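Local coordinates for CLIP-associating protein 2 (Mus musculus, PDB 3WOZ), which probably binds tubulin through TOG domains, the one described here being a HEAT-repeat array, and contributes to the control of microtubule dynamics, at residues L11-A15 with R46-I50; L148-E152 with A191-V195. All coordinates share one frame; numbering follows the deposited sequence.

Contact 1: residues L11-A15 with R46-I50; sequences LNRCA and RLCEI
In the HEAT-repeat array of this TOG domain, the first helix, 7-14, and the residue after it, Ala15, meet helix 41-54 through Leu11, Cys14 and Ala15 on one side and Arg46, Leu47 and Ile50 on the other. CD1 of Ile50 lies 3.9 Å from CB of Leu11 and 3.3 Å from its carbonyl O, an oxygen already taken up by the backbone bond from Ala15 N. With CG1 beside the backbone N and CG2 anti to it (chi1 -71°), Ile50 divides its branches: CG1 and CD1 serve Leu11 and Ala15, while CG2 reaches CB of Cys14 at 3.9 Å. Leu11 and Leu47 cross at about a right angle, CD2 of Leu11 against CD1 of Leu47 at 3.8 Å, and Leu47 goes on to Phe73 of helix 60-77, the next helix of the array. On the more exposed side, where Asn12 lies, Arg46 runs out extended from CG to NE and lays its guanidinium over Ile50, whose CD1 sits 4.2 Å above the plane, over its centre. Asn12 OD1 comes to the edge of that group, near its plane and 2.7 Å from Arg46 NH2, although the amide and guanidinium planes are turned 63° apart.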
ATOM      1  N   LEU A  11      14.263  -0.048  20.691  1.00 57.12           N
ATOM      2  CA  LEU A  11      14.606   0.159  19.286  1.00 56.74           C
ATOM      3  C   LEU A  11      15.922  -0.525  18.924  1.00 56.60           C
ATOM      4  O   LEU A  11      16.064  -1.044  17.815  1.00 56.48           O
ATOM      5  CB  LEU A  11      14.640   1.655  18.942  1.00 56.54           C
ATOM      6  CG  LEU A  11      13.322   2.435  19.082  1.00 56.27           C
ATOM      7  CD1 LEU A  11      13.510   3.899  18.710  1.00 55.72           C
ATOM      8  CD2 LEU A  11      12.202   1.817  18.249  1.00 55.70           C
ATOM      9  N   ASN A  12      16.866  -0.537  19.868  1.00 56.49           N
ATOM     10  CA  ASN A  12      18.126  -1.273  19.713  1.00 56.41           C
ATOM     11  C   ASN A  12      17.896  -2.768  19.496  1.00 56.02           C
ATOM     12  O   ASN A  12      18.520  -3.375  18.629  1.00 56.01           O
ATOM     13  CB  ASN A  12      19.043  -1.068  20.929  1.00 56.63           C
ATOM     14  CG  ASN A  12      19.756   0.280  20.920  1.00 57.27           C
ATOM     15  OD1 ASN A  12      19.850   0.954  19.891  1.00 58.36           O
ATOM     16  ND2 ASN A  12      20.269   0.673  22.079  1.00 58.29           N
ATOM     17  N   ARG A  13      16.998  -3.345  20.289  1.00 55.66           N
ATOM     18  CA  ARG A  13      16.665  -4.766  20.186  1.00 55.49           C
ATOM     19  C   ARG A  13      15.961  -5.098  18.864  1.00 55.07           C
ATOM     20  O   ARG A  13      16.194  -6.159  18.288  1.00 55.16           O
ATOM     21  CB  ARG A  13      15.819  -5.212  21.383  1.00 55.68           C
ATOM     22  CG  ARG A  13      16.564  -5.218  22.713  1.00 56.28           C
ATOM     23  CD  ARG A  13      15.620  -5.460  23.881  1.00 57.91           C
ATOM     24  NE  ARG A  13      16.354  -5.580  25.141  1.00 59.95           N
ATOM     25  CZ  ARG A  13      15.817  -5.933  26.310  1.00 60.82           C
ATOM     26  NH1 ARG A  13      14.519  -6.206  26.408  1.00 60.31           N
ATOM     27  NH2 ARG A  13      16.588  -6.015  27.391  1.00 60.79           N
ATOM     28  N   CYS A  14      15.121  -4.181  18.386  1.00 54.40           N
ATOM     29  CA  CYS A  14      14.465  -4.323  17.084  1.00 53.90           C
ATOM     30  C   CYS A  14      15.456  -4.267  15.922  1.00 53.99           C
ATOM     31  O   CYS A  14      15.237  -4.901  14.887  1.00 53.93           O
ATOM     32  CB  CYS A  14      13.404  -3.239  16.891  1.00 53.68           C
ATOM     33  SG  CYS A  14      12.001  -3.360  18.000  1.00 52.30           S
ATOM     34  N   ALA A  15      16.533  -3.502  16.099  1.00 53.88           N
ATOM     35  CA  ALA A  15      17.558  -3.333  15.072  1.00 54.14           C
ATOM     36  C   ALA A  15      18.646  -4.411  15.126  1.00 54.35           C
ATOM     37  O   ALA A  15      19.544  -4.433  14.280  1.00 54.44           O
ATOM     38  CB  ALA A  15      18.182  -1.941  15.169  1.00 54.14           C
ATOM     39  N   ARG A  46      13.738   6.995  13.604  1.00 47.84           N
ATOM     40  CA  ARG A  46      14.558   5.792  13.739  1.00 47.67           C
ATOM     41  C   ARG A  46      13.718   4.510  13.650  1.00 47.13           C
ATOM     42  O   ARG A  46      14.132   3.536  13.016  1.00 47.05           O
ATOM     43  CB  ARG A  46      15.366   5.833  15.042  1.00 47.77           C
ATOM     44  CG  ARG A  46      16.111   4.541  15.380  1.00 49.03           C
ATOM     45  CD  ARG A  46      17.341   4.823  16.226  1.00 51.68           C
ATOM     46  NE  ARG A  46      17.730   3.693  17.075  1.00 53.77           N
ATOM     47  CZ  ARG A  46      18.435   2.639  16.668  1.00 54.81           C
ATOM     48  NH1 ARG A  46      18.826   2.537  15.401  1.00 56.38           N
ATOM     49  NH2 ARG A  46      18.740   1.678  17.529  1.00 54.88           N
ATOM     50  N   LEU A  47      12.540   4.522  14.273  1.00 46.39           N
ATOM     51  CA  LEU A  47      11.639   3.371  14.225  1.00 45.63           C
ATOM     52  C   LEU A  47      11.136   3.102  12.802  1.00 45.24           C
ATOM     53  O   LEU A  47      11.045   1.945  12.383  1.00 45.10           O
ATOM     54  CB  LEU A  47      10.470   3.537  15.208  1.00 45.65           C
ATOM     55  CG  LEU A  47       9.363   2.469  15.249  1.00 45.08           C
ATOM     56  CD1 LEU A  47       9.926   1.047  15.268  1.00 43.78           C
ATOM     57  CD2 LEU A  47       8.465   2.698  16.444  1.00 44.80           C
ATOM     58  N   CYS A  48      10.817   4.168  12.069  1.00 44.64           N
ATOM     59  CA  CYS A  48      10.424   4.050  10.669  1.00 44.33           C
ATOM     60  C   CYS A  48      11.532   3.439   9.817  1.00 44.33           C
ATOM     61  O   CYS A  48      11.256   2.672   8.897  1.00 44.08           O
ATOM     62  CB  CYS A  48      10.012   5.402  10.103  1.00 44.08           C
ATOM     63  SG  CYS A  48       8.427   5.949  10.719  1.00 43.53           S
ATOM     64  N   GLU A  49      12.776   3.780  10.142  1.00 44.26           N
ATOM     65  CA  GLU A  49      13.943   3.245   9.440  1.00 44.43           C
ATOM     66  C   GLU A  49      14.155   1.765   9.757  1.00 43.90           C
ATOM     67  O   GLU A  49      14.501   0.978   8.871  1.00 43.99           O
ATOM     68  CB  GLU A  49      15.191   4.071   9.763  1.00 44.44           C
ATOM     69  CG  GLU A  49      15.148   5.475   9.153  1.00 46.43           C
ATOM     70  CD  GLU A  49      16.197   6.421   9.721  1.00 48.80           C
ATOM     71  OE1 GLU A  49      16.972   6.010  10.617  1.00 50.93           O
ATOM     72  OE2 GLU A  49      16.240   7.584   9.267  1.00 49.39           O
ATOM     73  N   ILE A  50      13.934   1.400  11.019  1.00 43.30           N
ATOM     74  CA  ILE A  50      13.956   0.006  11.460  1.00 42.89           C
ATOM     75  C   ILE A  50      12.847  -0.814  10.787  1.00 42.53           C
ATOM     76  O   ILE A  50      13.086  -1.933  10.330  1.00 42.30           O
ATOM     77  CB  ILE A  50      13.829  -0.098  13.000  1.00 43.00           C
ATOM     78  CG1 ILE A  50      15.118   0.400  13.671  1.00 43.49           C
ATOM     79  CG2 ILE A  50      13.514  -1.537  13.434  1.00 42.44           C
ATOM     80  CD1 ILE A  50      14.979   0.691  15.167  1.00 43.64           C
TER

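Contact 2: residues L148-E152 with A191-V195; sequences LKYIE and AAQSV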
ATOM      1  N   LEU A 148      -4.039  -3.165  -7.634  1.00 39.30           N
ATOM      2  CA  LEU A 148      -5.359  -2.902  -8.215  1.00 39.33           C
ATOM      3  C   LEU A 148      -6.502  -3.064  -7.212  1.00 39.55           C
ATOM      4  O   LEU A 148      -7.394  -2.212  -7.133  1.00 39.41           O
ATOM      5  CB  LEU A 148      -5.597  -3.774  -9.456  1.00 39.34           C
ATOM      6  CG  LEU A 148      -4.688  -3.534 -10.673  1.00 39.80           C
ATOM      7  CD1 LEU A 148      -4.751  -4.719 -11.645  1.00 39.33           C
ATOM      8  CD2 LEU A 148      -5.001  -2.203 -11.389  1.00 38.95           C
ATOM      9  N   LYS A 149      -6.479  -4.151  -6.440  1.00 39.84           N
ATOM     10  CA  LYS A 149      -7.502  -4.356  -5.410  1.00 40.36           C
ATOM     11  C   LYS A 149      -7.527  -3.197  -4.412  1.00 40.03           C
ATOM     12  O   LYS A 149      -8.597  -2.751  -3.995  1.00 40.18           O
ATOM     13  CB  LYS A 149      -7.295  -5.682  -4.676  1.00 40.68           C
ATOM     14  CG  LYS A 149      -7.804  -6.895  -5.432  1.00 42.44           C
ATOM     15  CD  LYS A 149      -7.619  -8.152  -4.595  1.00 45.73           C
ATOM     16  CE  LYS A 149      -8.369  -9.346  -5.170  1.00 46.60           C
ATOM     17  NZ  LYS A 149      -7.907 -10.599  -4.497  1.00 48.28           N
ATOM     18  N   TYR A 150      -6.346  -2.706  -4.051  1.00 39.97           N
ATOM     19  CA  TYR A 150      -6.237  -1.592  -3.117  1.00 40.15           C
ATOM     20  C   TYR A 150      -6.796  -0.301  -3.727  1.00 40.53           C
ATOM     21  O   TYR A 150      -7.584   0.396  -3.078  1.00 40.25           O
ATOM     22  CB  TYR A 150      -4.790  -1.415  -2.656  1.00 39.70           C
ATOM     23  CG  TYR A 150      -4.622  -0.515  -1.449  1.00 39.07           C
ATOM     24  CD1 TYR A 150      -4.670   0.877  -1.577  1.00 38.31           C
ATOM     25  CD2 TYR A 150      -4.400  -1.050  -0.185  1.00 37.24           C
ATOM     26  CE1 TYR A 150      -4.508   1.709  -0.471  1.00 37.31           C
ATOM     27  CE2 TYR A 150      -4.230  -0.226   0.923  1.00 36.69           C
ATOM     28  CZ  TYR A 150      -4.291   1.151   0.772  1.00 36.60           C
ATOM     29  OH  TYR A 150      -4.119   1.969   1.866  1.00 35.96           O
ATOM     30  N   ILE A 151      -6.404   0.004  -4.968  1.00 41.23           N
ATOM     31  CA  ILE A 151      -6.987   1.141  -5.708  1.00 42.11           C
ATOM     32  C   ILE A 151      -8.499   1.062  -5.644  1.00 42.24           C
ATOM     33  O   ILE A 151      -9.152   2.004  -5.212  1.00 42.11           O
ATOM     34  CB  ILE A 151      -6.621   1.164  -7.225  1.00 42.15           C
ATOM     35  CG1 ILE A 151      -5.147   0.836  -7.491  1.00 42.74           C
ATOM     36  CG2 ILE A 151      -7.062   2.491  -7.873  1.00 42.49           C
ATOM     37  CD1 ILE A 151      -4.175   1.928  -7.211  1.00 42.98           C
ATOM     38  N   GLU A 152      -9.042  -0.074  -6.081  1.00 43.09           N
ATOM     39  CA  GLU A 152     -10.484  -0.271  -6.137  1.00 44.01           C
ATOM     40  C   GLU A 152     -11.154   0.033  -4.798  1.00 44.02           C
ATOM     41  O   GLU A 152     -12.159   0.738  -4.760  1.00 44.33           O
ATOM     42  CB  GLU A 152     -10.840  -1.690  -6.589  1.00 44.27           C
ATOM     43  CG  GLU A 152     -12.186  -1.746  -7.308  1.00 46.68           C
ATOM     44  CD  GLU A 152     -13.039  -2.936  -6.923  1.00 50.13           C
ATOM     45  OE1 GLU A 152     -12.487  -4.030  -6.666  1.00 51.58           O
ATOM     46  OE2 GLU A 152     -14.281  -2.774  -6.896  1.00 52.12           O
ATOM     47  N   ALA A 191      -9.414  -7.405 -11.837  1.00 57.03           N
ATOM     48  CA  ALA A 191      -8.964  -6.335 -10.946  1.00 56.82           C
ATOM     49  C   ALA A 191      -8.823  -5.003 -11.687  1.00 56.69           C
ATOM     50  O   ALA A 191      -9.208  -3.960 -11.163  1.00 56.40           O
ATOM     51  CB  ALA A 191      -7.658  -6.714 -10.261  1.00 56.76           C
ATOM     52  N   ALA A 192      -8.284  -5.053 -12.906  1.00 56.62           N
ATOM     53  CA  ALA A 192      -8.120  -3.863 -13.737  1.00 56.81           C
ATOM     54  C   ALA A 192      -9.467  -3.257 -14.133  1.00 56.86           C
ATOM     55  O   ALA A 192      -9.659  -2.040 -14.033  1.00 56.83           O
ATOM     56  CB  ALA A 192      -7.289  -4.182 -14.965  1.00 56.73           C
ATOM     57  N   GLN A 193     -10.393  -4.111 -14.564  1.00 56.88           N
ATOM     58  CA  GLN A 193     -11.745  -3.689 -14.925  1.00 57.14           C
ATOM     59  C   GLN A 193     -12.432  -2.978 -13.769  1.00 57.15           C
ATOM     60  O   GLN A 193     -12.933  -1.863 -13.930  1.00 57.05           O
ATOM     61  CB  GLN A 193     -12.588  -4.886 -15.369  1.00 57.29           C
ATOM     62  CG  GLN A 193     -12.437  -5.223 -16.834  1.00 58.19           C
ATOM     63  CD  GLN A 193     -12.840  -6.644 -17.161  1.00 59.17           C
ATOM     64  OE1 GLN A 193     -13.898  -7.115 -16.742  1.00 59.77           O
ATOM     65  NE2 GLN A 193     -11.998  -7.334 -17.925  1.00 59.04           N
ATOM     66  N   SER A 194     -12.439  -3.627 -12.606  1.00 56.93           N
ATOM     67  CA  SER A 194     -13.023  -3.051 -11.403  1.00 56.79           C
ATOM     68  C   SER A 194     -12.399  -1.695 -11.077  1.00 56.59           C
ATOM     69  O   SER A 194     -13.111  -0.772 -10.682  1.00 56.67           O
ATOM     70  CB  SER A 194     -12.898  -4.018 -10.219  1.00 56.81           C
ATOM     71  OG  SER A 194     -11.544  -4.347  -9.962  1.00 56.98           O
ATOM     72  N   VAL A 195     -11.084  -1.569 -11.260  1.00 56.36           N
ATOM     73  CA  VAL A 195     -10.396  -0.289 -11.046  1.00 56.36           C
ATOM     74  C   VAL A 195     -10.908   0.783 -12.011  1.00 56.52           C
ATOM     75  O   VAL A 195     -11.282   1.875 -11.584  1.00 56.45           O
ATOM     76  CB  VAL A 195      -8.854  -0.427 -11.118  1.00 56.22           C
ATOM     77  CG1 VAL A 195      -8.176   0.933 -11.285  1.00 56.07           C
ATOM     78  CG2 VAL A 195      -8.335  -1.105  -9.868  1.00 56.09           C
TER
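Leu148 lies across Val195 at about a right angle, its CD2 3.8 Å from CG2 of the valine, while its CB rests on Ala191 CB at 3.7 Å. The small Ala191 also takes CD1 of the leucine, which reaches on towards Ala192. Val195 CG2 presses on the backbone as well, 3.1 Å from Leu148 O, the acceptor of the helical bond from Glu152 N. With CG1 anti to its own N (chi1 164°), Val195 offers that other methyl to CG2 of Ile151. At the more exposed margin Glu152, bent at chi2, brings its carboxylate carbon CD to 3.5 Å from Ser194 CB; OE2 forms a salt bridge with Lys156. Ser194 OG turns back on its own helix, where it donates to Ala191 O at 2.7 Å and also pairs with Lys190 O. It meets Ala191 O from 39° above the carbonyl plane, on the same face as Val195 N, so two donors grip that oxygen. The short axes run nearly parallel, 23° apart and 8.7 Å at closest approach. Val176 of helix 167-179, which intervenes in sequence, touches both helices through Leu148, Ala192 and Val195, while Leu128 and Met129 of helix 121-133 meet Ile151 of helix 141-155.

Contact 1 closes before contact 2 opens, so the two lie in series along the all-helical chain. Their centres are 34 Å apart and their nearest atoms about 16 Å, too far to touch, and they stand on opposite sides of the chain's centre. Contact 1 joins helices 7-14 and 41-54 near the N-terminal end, its centre about 21 Å from the chain's centre. Contact 2, more deeply buried, joins helices 141-155 and 186-202; its centre is about 13 Å from the chain's centre. They share no helix, yet both belong to the same TOG domain. Each joins helices separated by one intervening helix, at separate points along one HEAT-repeat array, which probably carries the tubulin-binding surface.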